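Local coordinates for uncharacterized protein MJ1062 (Methanocaldococcus jannaschii, PDB 3EO4), which is of unknown function but contains, in the part described here, a GNAT-type acetyltransferase domain and may therefore transfer acyl groups, at residues I14-I19 / S113-W118; I95-F100 / K105-H110. One frame throughout, in Å; residues are numbered along the deposited sequence.

Interaction 1: I14-I19 / S113-W118; sequences IIIRQI and SLVLKW
The strand that offers I14 and I16 to L114 and V115 of the helix also makes a polar bond near its end, where R17 NH1 donates to Q18 O at 2.7 Å. The bond is bent, 141° at the hydrogen; the oxygen lies close to the guanidinium plane, whereas NH1 is tilted from the plane of the Q18 carbonyl. The same nitrogen forms a salt bridge with D23. This bond stays clear of the helix: I14 and I16 start toward it, I15 starts away, and R17 and Q18 lie too far along the strand to touch it.

L114 meets only carbon atoms and one carbonyl oxygen of the strand, its CD1 reaching between the two isoleucines. The CD1 end of I14 heads off from the helix, leaving CG2, anti to the backbone N, to meet L114 CD1 at 4.1 Å, with I14 O also beside it. I16 CG2 touches L114 CD1 at the same distance of 4.1 Å, and I16 and L114 slide past one another in opposite directions. Because I16 CG1 sits between its own backbone N and carbonyl carbon (chi1 63°), CD1 is carried on to V115 CG2, 4.2 Å away, the two side chains crossing nearly at right angles. V115 rests further on W65, V81 and V83 of the sheet.

Branched aliphatics suit this place: their methyls reach across the 10.0 Å between the axes of the short strand and helix segments and need no polar partners. With no hydrogen bond between the segments, helix and strand are held here by apolar packing, and the charge of R17 stays off the interface.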
loop_
_atom_site.group_PDB
_atom_site.type_symbol
_atom_site.label_atom_id
_atom_site.label_comp_id
_atom_site.label_asym_id
_atom_site.label_seq_id
_atom_site.Cartn_x
_atom_site.Cartn_y
_atom_site.Cartn_z
ATOM N N ILE A 14 -11.538 7.988 14.755
ATOM C CA ILE A 14 -10.326 8.329 14.021
ATOM C C ILE A 14 -9.301 8.836 15.020
ATOM O O ILE A 14 -9.597 9.712 15.822
ATOM C CB ILE A 14 -10.583 9.433 12.999
ATOM C CG1 ILE A 14 -11.403 8.896 11.814
ATOM C CG2 ILE A 14 -9.269 10.001 12.497
ATOM C CD1 ILE A 14 -12.888 8.897 12.016
ATOM N N ILE A 15 -8.099 8.269 14.955
ATOM C CA ILE A 15 -6.950 8.701 15.733
ATOM C C ILE A 15 -5.823 8.988 14.740
ATOM O O ILE A 15 -5.710 8.325 13.687
ATOM C CB ILE A 15 -6.529 7.592 16.710
ATOM C CG1 ILE A 15 -7.696 7.250 17.643
ATOM C CG2 ILE A 15 -5.328 8.015 17.550
ATOM C CD1 ILE A 15 -8.073 5.774 17.665
ATOM N N ILE A 16 -5.007 9.989 15.042
ATOM C CA ILE A 16 -3.810 10.208 14.269
ATOM C C ILE A 16 -2.602 10.096 15.198
ATOM O O ILE A 16 -2.670 10.536 16.348
ATOM C CB ILE A 16 -3.826 11.551 13.517
ATOM C CG1 ILE A 16 -3.869 12.742 14.479
ATOM C CG2 ILE A 16 -4.983 11.597 12.528
ATOM C CD1 ILE A 16 -3.384 14.020 13.840
ATOM N N ARG A 17 -1.536 9.455 14.718
ATOM C CA ARG A 17 -0.299 9.300 15.486
ATOM C C ARG A 17 0.878 9.544 14.542
ATOM O O ARG A 17 0.773 9.276 13.321
ATOM C CB ARG A 17 -0.200 7.912 16.136
ATOM C CG ARG A 17 -0.148 6.732 15.140
ATOM C CD ARG A 17 0.889 5.644 15.531
ATOM N NE ARG A 17 0.944 4.567 14.530
ATOM C CZ ARG A 17 1.788 4.502 13.483
ATOM N NH1 ARG A 17 2.690 5.458 13.263
ATOM N NH2 ARG A 17 1.728 3.461 12.647
ATOM N N GLN A 18 1.992 10.046 15.071
ATOM C CA GLN A 18 3.118 10.344 14.175
ATOM C C GLN A 18 3.608 9.086 13.476
ATOM O O GLN A 18 3.507 7.959 13.991
ATOM C CB GLN A 18 4.276 11.133 14.822
ATOM C CG GLN A 18 4.576 10.794 16.264
ATOM C CD GLN A 18 5.895 11.398 16.797
ATOM O OE1 GLN A 18 6.344 11.039 17.900
ATOM N NE2 GLN A 18 6.521 12.289 16.027
ATOM N N ILE A 19 4.086 9.309 12.260
ATOM C CA ILE A 19 4.643 8.282 11.414
ATOM C C ILE A 19 5.958 7.810 11.982
ATOM O O ILE A 19 6.592 8.504 12.759
ATOM C CB ILE A 19 4.893 8.861 9.990
ATOM C CG1 ILE A 19 5.059 7.739 8.960
ATOM C CG2 ILE A 19 6.083 9.847 9.997
ATOM C CD1 ILE A 19 4.750 8.182 7.519
ATOM N N SER A 113 -9.303 18.120 10.331
ATOM C CA SER A 113 -9.711 18.979 11.440
ATOM C C SER A 113 -8.897 18.739 12.717
ATOM O O SER A 113 -8.606 19.698 13.451
ATOM C CB SER A 113 -11.203 18.901 11.704
ATOM O OG SER A 113 -11.447 17.722 12.402
ATOM N N LEU A 114 -8.508 17.485 12.970
ATOM C CA LEU A 114 -7.542 17.185 14.043
ATOM C C LEU A 114 -6.212 17.977 13.876
ATOM O O LEU A 114 -5.695 18.546 14.819
ATOM C CB LEU A 114 -7.283 15.670 14.160
ATOM C CG LEU A 114 -8.358 14.761 14.800
ATOM C CD1 LEU A 114 -7.989 13.285 14.676
ATOM C CD2 LEU A 114 -8.598 15.111 16.284
ATOM N N VAL A 115 -5.677 18.007 12.673
ATOM C CA VAL A 115 -4.458 18.779 12.384
ATOM C C VAL A 115 -4.676 20.296 12.578
ATOM O O VAL A 115 -3.855 20.939 13.208
ATOM C CB VAL A 115 -3.909 18.458 10.963
ATOM C CG1 VAL A 115 -2.767 19.388 10.595
ATOM C CG2 VAL A 115 -3.429 17.011 10.903
ATOM N N LEU A 116 -5.797 20.840 12.083
ATOM C CA LEU A 116 -6.138 22.242 12.293
ATOM C C LEU A 116 -6.218 22.639 13.760
ATOM O O LEU A 116 -5.794 23.740 14.134
ATOM C CB LEU A 116 -7.441 22.638 11.571
ATOM C CG LEU A 116 -7.488 22.384 10.057
ATOM C CD1 LEU A 116 -8.891 22.619 9.549
ATOM C CD2 LEU A 116 -6.474 23.200 9.251
ATOM N N LYS A 117 -6.758 21.749 14.588
ATOM C CA LYS A 117 -6.860 22.029 16.015
ATOM C C LYS A 117 -5.457 22.095 16.637
ATOM O O LYS A 117 -5.178 22.960 17.464
ATOM C CB LYS A 117 -7.732 20.984 16.721
ATOM C CG LYS A 117 -8.261 21.417 18.098
ATOM C CD LYS A 117 -9.476 22.382 17.944
ATOM C CE LYS A 117 -9.458 23.554 18.959
ATOM N NZ LYS A 117 -9.680 23.121 20.364
ATOM N N TRP A 118 -4.582 21.181 16.239
ATOM C CA TRP A 118 -3.223 21.155 16.765
ATOM C C TRP A 118 -2.489 22.430 16.354
ATOM O O TRP A 118 -1.848 23.054 17.176
ATOM C CB TRP A 118 -2.488 19.932 16.229
ATOM C CG TRP A 118 -1.019 19.872 16.594
ATOM C CD1 TRP A 118 -0.493 19.528 17.801
ATOM C CD2 TRP A 118 0.105 20.160 15.732
ATOM N NE1 TRP A 118 0.887 19.596 17.759
ATOM C CE2 TRP A 118 1.277 19.963 16.495
ATOM C CE3 TRP A 118 0.228 20.594 14.410
ATOM C CZ2 TRP A 118 2.560 20.162 15.967
ATOM C CZ3 TRP A 118 1.500 20.779 13.882
ATOM C CH2 TRP A 118 2.652 20.571 14.662
#

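Interaction 2: I95-F100 / K105-H110; sequences ILIGEF and KHIGRH
The strand-loop-helix unit at the heart of GNAT domains, which in relatives grips the pyrophosphate of acetyl-CoA, brings I95 and I97 of strand 92-97 against I107 and G108 in the first turn of helix 107-121. I97 CD1 lies 3.4 Å from I107 CG2, tighter than ordinary carbon contact, the two side chains crossing at about a right angle. The same methyl approaches the backbone of the next residue, 4.1 Å from G108 N. I95 takes the other part of G108: with CG1 anti to the backbone N (chi1 174°), its CD1 extends to 3.7 Å from G108 O and 3.8 Å from G108 CA. Having no side chain on the side that faces the strand, G108 lets both isoleucines lie close to the helix backbone. I67 of strand 63-71, two strands over in the same sheet, touches I95, I97 and I107 and joins them in one apolar layer.

H106 occupies the N-cap position, with a positive phi of 76°, and its carbonyl starts the helix bonding: H106 O accepts the backbone N of H110 at 2.9 Å, and H110 ND1 adds a weak, strongly bent bond to the same oxygen. On the strand side, I97 O receives the indole NE1 of W103.

G108 N donates to a sulfonate oxygen of a bound MES molecule, probably from the crystallisation liquor. Carbon packing thus holds the first helical turn, with G108, against the sheet while the G108 amide binds an anion, consistent with a site for a cofactor phosphate as in other GNAT proteins.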
loop_
_atom_site.group_PDB
_atom_site.type_symbol
_atom_site.label_atom_id
_atom_site.label_comp_id
_atom_site.label_asym_id
_atom_site.label_seq_id
_atom_site.Cartn_x
_atom_site.Cartn_y
_atom_site.Cartn_z
ATOM N N ILE A 95 -3.322 15.361 2.651
ATOM C CA ILE A 95 -4.107 14.239 3.173
ATOM C C ILE A 95 -4.220 13.162 2.093
ATOM O O ILE A 95 -4.324 13.474 0.908
ATOM C CB ILE A 95 -5.543 14.710 3.686
ATOM C CG1 ILE A 95 -6.450 13.547 4.099
ATOM C CG2 ILE A 95 -6.295 15.509 2.600
ATOM C CD1 ILE A 95 -6.474 13.300 5.596
ATOM N N LEU A 96 -4.247 11.903 2.515
ATOM C CA LEU A 96 -4.370 10.777 1.617
ATOM C C LEU A 96 -5.055 9.677 2.412
ATOM O O LEU A 96 -4.596 9.350 3.485
ATOM C CB LEU A 96 -2.962 10.348 1.231
ATOM C CG LEU A 96 -2.557 9.099 0.469
ATOM C CD1 LEU A 96 -1.017 9.164 0.325
ATOM C CD2 LEU A 96 -2.920 7.809 1.159
ATOM N N ILE A 97 -6.185 9.170 1.927
ATOM C CA ILE A 97 -6.797 7.980 2.486
ATOM C C ILE A 97 -6.431 6.847 1.523
ATOM O O ILE A 97 -6.807 6.884 0.349
ATOM C CB ILE A 97 -8.349 8.130 2.664
ATOM C CG1 ILE A 97 -8.688 9.322 3.583
ATOM C CG2 ILE A 97 -9.015 6.802 3.126
ATOM C CD1 ILE A 97 -8.234 9.128 5.058
ATOM N N GLY A 98 -5.673 5.864 2.041
ATOM C CA GLY A 98 -5.228 4.712 1.276
ATOM C C GLY A 98 -6.270 3.651 0.929
ATOM O O GLY A 98 -6.200 3.093 -0.151
ATOM N N GLU A 99 -7.229 3.359 1.812
ATOM C CA GLU A 99 -8.282 2.386 1.475
ATOM C C GLU A 99 -9.325 3.091 0.673
ATOM O O GLU A 99 -9.836 4.107 1.134
ATOM C CB GLU A 99 -9.002 1.815 2.707
ATOM C CG GLU A 99 -8.115 1.249 3.736
ATOM C CD GLU A 99 -8.834 0.376 4.767
ATOM O OE1 GLU A 99 -8.137 -0.039 5.706
ATOM O OE2 GLU A 99 -10.056 0.095 4.657
ATOM N N PHE A 100 -9.711 2.508 -0.466
ATOM C CA PHE A 100 -10.561 3.177 -1.467
ATOM C C PHE A 100 -12.046 3.227 -1.180
ATOM O O PHE A 100 -12.727 4.158 -1.616
ATOM C CB PHE A 100 -10.368 2.544 -2.841
ATOM C CG PHE A 100 -8.988 2.684 -3.355
ATOM C CD1 PHE A 100 -8.690 3.668 -4.290
ATOM C CD2 PHE A 100 -7.965 1.852 -2.879
ATOM C CE1 PHE A 100 -7.391 3.809 -4.772
ATOM C CE2 PHE A 100 -6.678 1.975 -3.356
ATOM C CZ PHE A 100 -6.375 2.965 -4.299
ATOM N N LYS A 105 -16.536 9.060 3.399
ATOM C CA LYS A 105 -17.088 8.769 4.749
ATOM C C LYS A 105 -16.569 9.669 5.880
ATOM O O LYS A 105 -16.697 9.325 7.070
ATOM C CB LYS A 105 -16.919 7.294 5.107
ATOM C CG LYS A 105 -17.866 6.410 4.320
ATOM C CD LYS A 105 -17.429 4.958 4.349
ATOM C CE LYS A 105 -18.527 4.078 3.763
ATOM N NZ LYS A 105 -17.989 2.756 3.359
ATOM N N HIS A 106 -16.008 10.819 5.486
ATOM C CA HIS A 106 -15.593 11.890 6.396
ATOM C C HIS A 106 -14.301 11.626 7.157
ATOM O O HIS A 106 -13.911 12.422 8.007
ATOM C CB HIS A 106 -16.698 12.228 7.402
ATOM C CG HIS A 106 -17.917 12.838 6.791
ATOM N ND1 HIS A 106 -18.510 12.338 5.653
ATOM C CD2 HIS A 106 -18.683 13.883 7.187
ATOM C CE1 HIS A 106 -19.583 13.053 5.365
ATOM N NE2 HIS A 106 -19.709 13.999 6.279
ATOM N N ILE A 107 -13.634 10.520 6.858
ATOM C CA ILE A 107 -12.379 10.220 7.543
ATOM C C ILE A 107 -11.333 11.282 7.273
ATOM O O ILE A 107 -10.631 11.724 8.200
ATOM C CB ILE A 107 -11.866 8.832 7.176
ATOM C CG1 ILE A 107 -12.732 7.795 7.906
ATOM C CG2 ILE A 107 -10.413 8.672 7.599
ATOM C CD1 ILE A 107 -13.169 6.643 7.076
ATOM N N GLY A 108 -11.237 11.700 6.011
ATOM C CA GLY A 108 -10.235 12.699 5.648
ATOM C C GLY A 108 -10.564 14.020 6.309
ATOM O O GLY A 108 -9.696 14.709 6.842
ATOM N N ARG A 109 -11.842 14.363 6.272
ATOM C CA ARG A 109 -12.333 15.576 6.885
ATOM C C ARG A 109 -11.971 15.643 8.374
ATOM O O ARG A 109 -11.400 16.630 8.824
ATOM C CB ARG A 109 -13.840 15.644 6.685
ATOM C CG ARG A 109 -14.466 16.901 7.179
ATOM C CD ARG A 109 -15.974 16.827 7.148
ATOM N NE ARG A 109 -16.487 18.120 7.583
ATOM C CZ ARG A 109 -16.955 18.387 8.801
ATOM N NH1 ARG A 109 -17.031 17.429 9.735
ATOM N NH2 ARG A 109 -17.373 19.620 9.074
ATOM N N HIS A 110 -12.311 14.600 9.128
ATOM C CA HIS A 110 -12.004 14.533 10.562
ATOM C C HIS A 110 -10.505 14.555 10.841
ATOM O O HIS A 110 -10.074 15.124 11.818
ATOM C CB HIS A 110 -12.604 13.277 11.172
ATOM C CG HIS A 110 -14.091 13.334 11.306
ATOM N ND1 HIS A 110 -14.930 13.598 10.240
ATOM C CD2 HIS A 110 -14.899 13.151 12.380
ATOM C CE1 HIS A 110 -16.185 13.588 10.652
ATOM N NE2 HIS A 110 -16.195 13.316 11.945
#

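Overall arrangement
Both contacts use helix 107-121 and the same five-stranded antiparallel sheet, their centres about 12 Å apart. Interaction 2 fixes the N-terminal turn of the helix to strand 92-97, outermost in this sheet of the chain; interaction 1, farther along the helix, joins its middle to strand 13-18, next to the outermost strand 4-6 on the other side. The helix thus spans non-neighbouring strands, and the contacts meet where I14 CD1 packs on I107 CG1 at 4.3 Å. Along the chain the order is 14-19, 95-100, 105-110, 113-118, so the short-range contact falls within the long-range one. Together they settle the helix on the GNAT sheet, its first turn offering an amide to a sulfonate, probably near the acyl-CoA phosphate site of relatives.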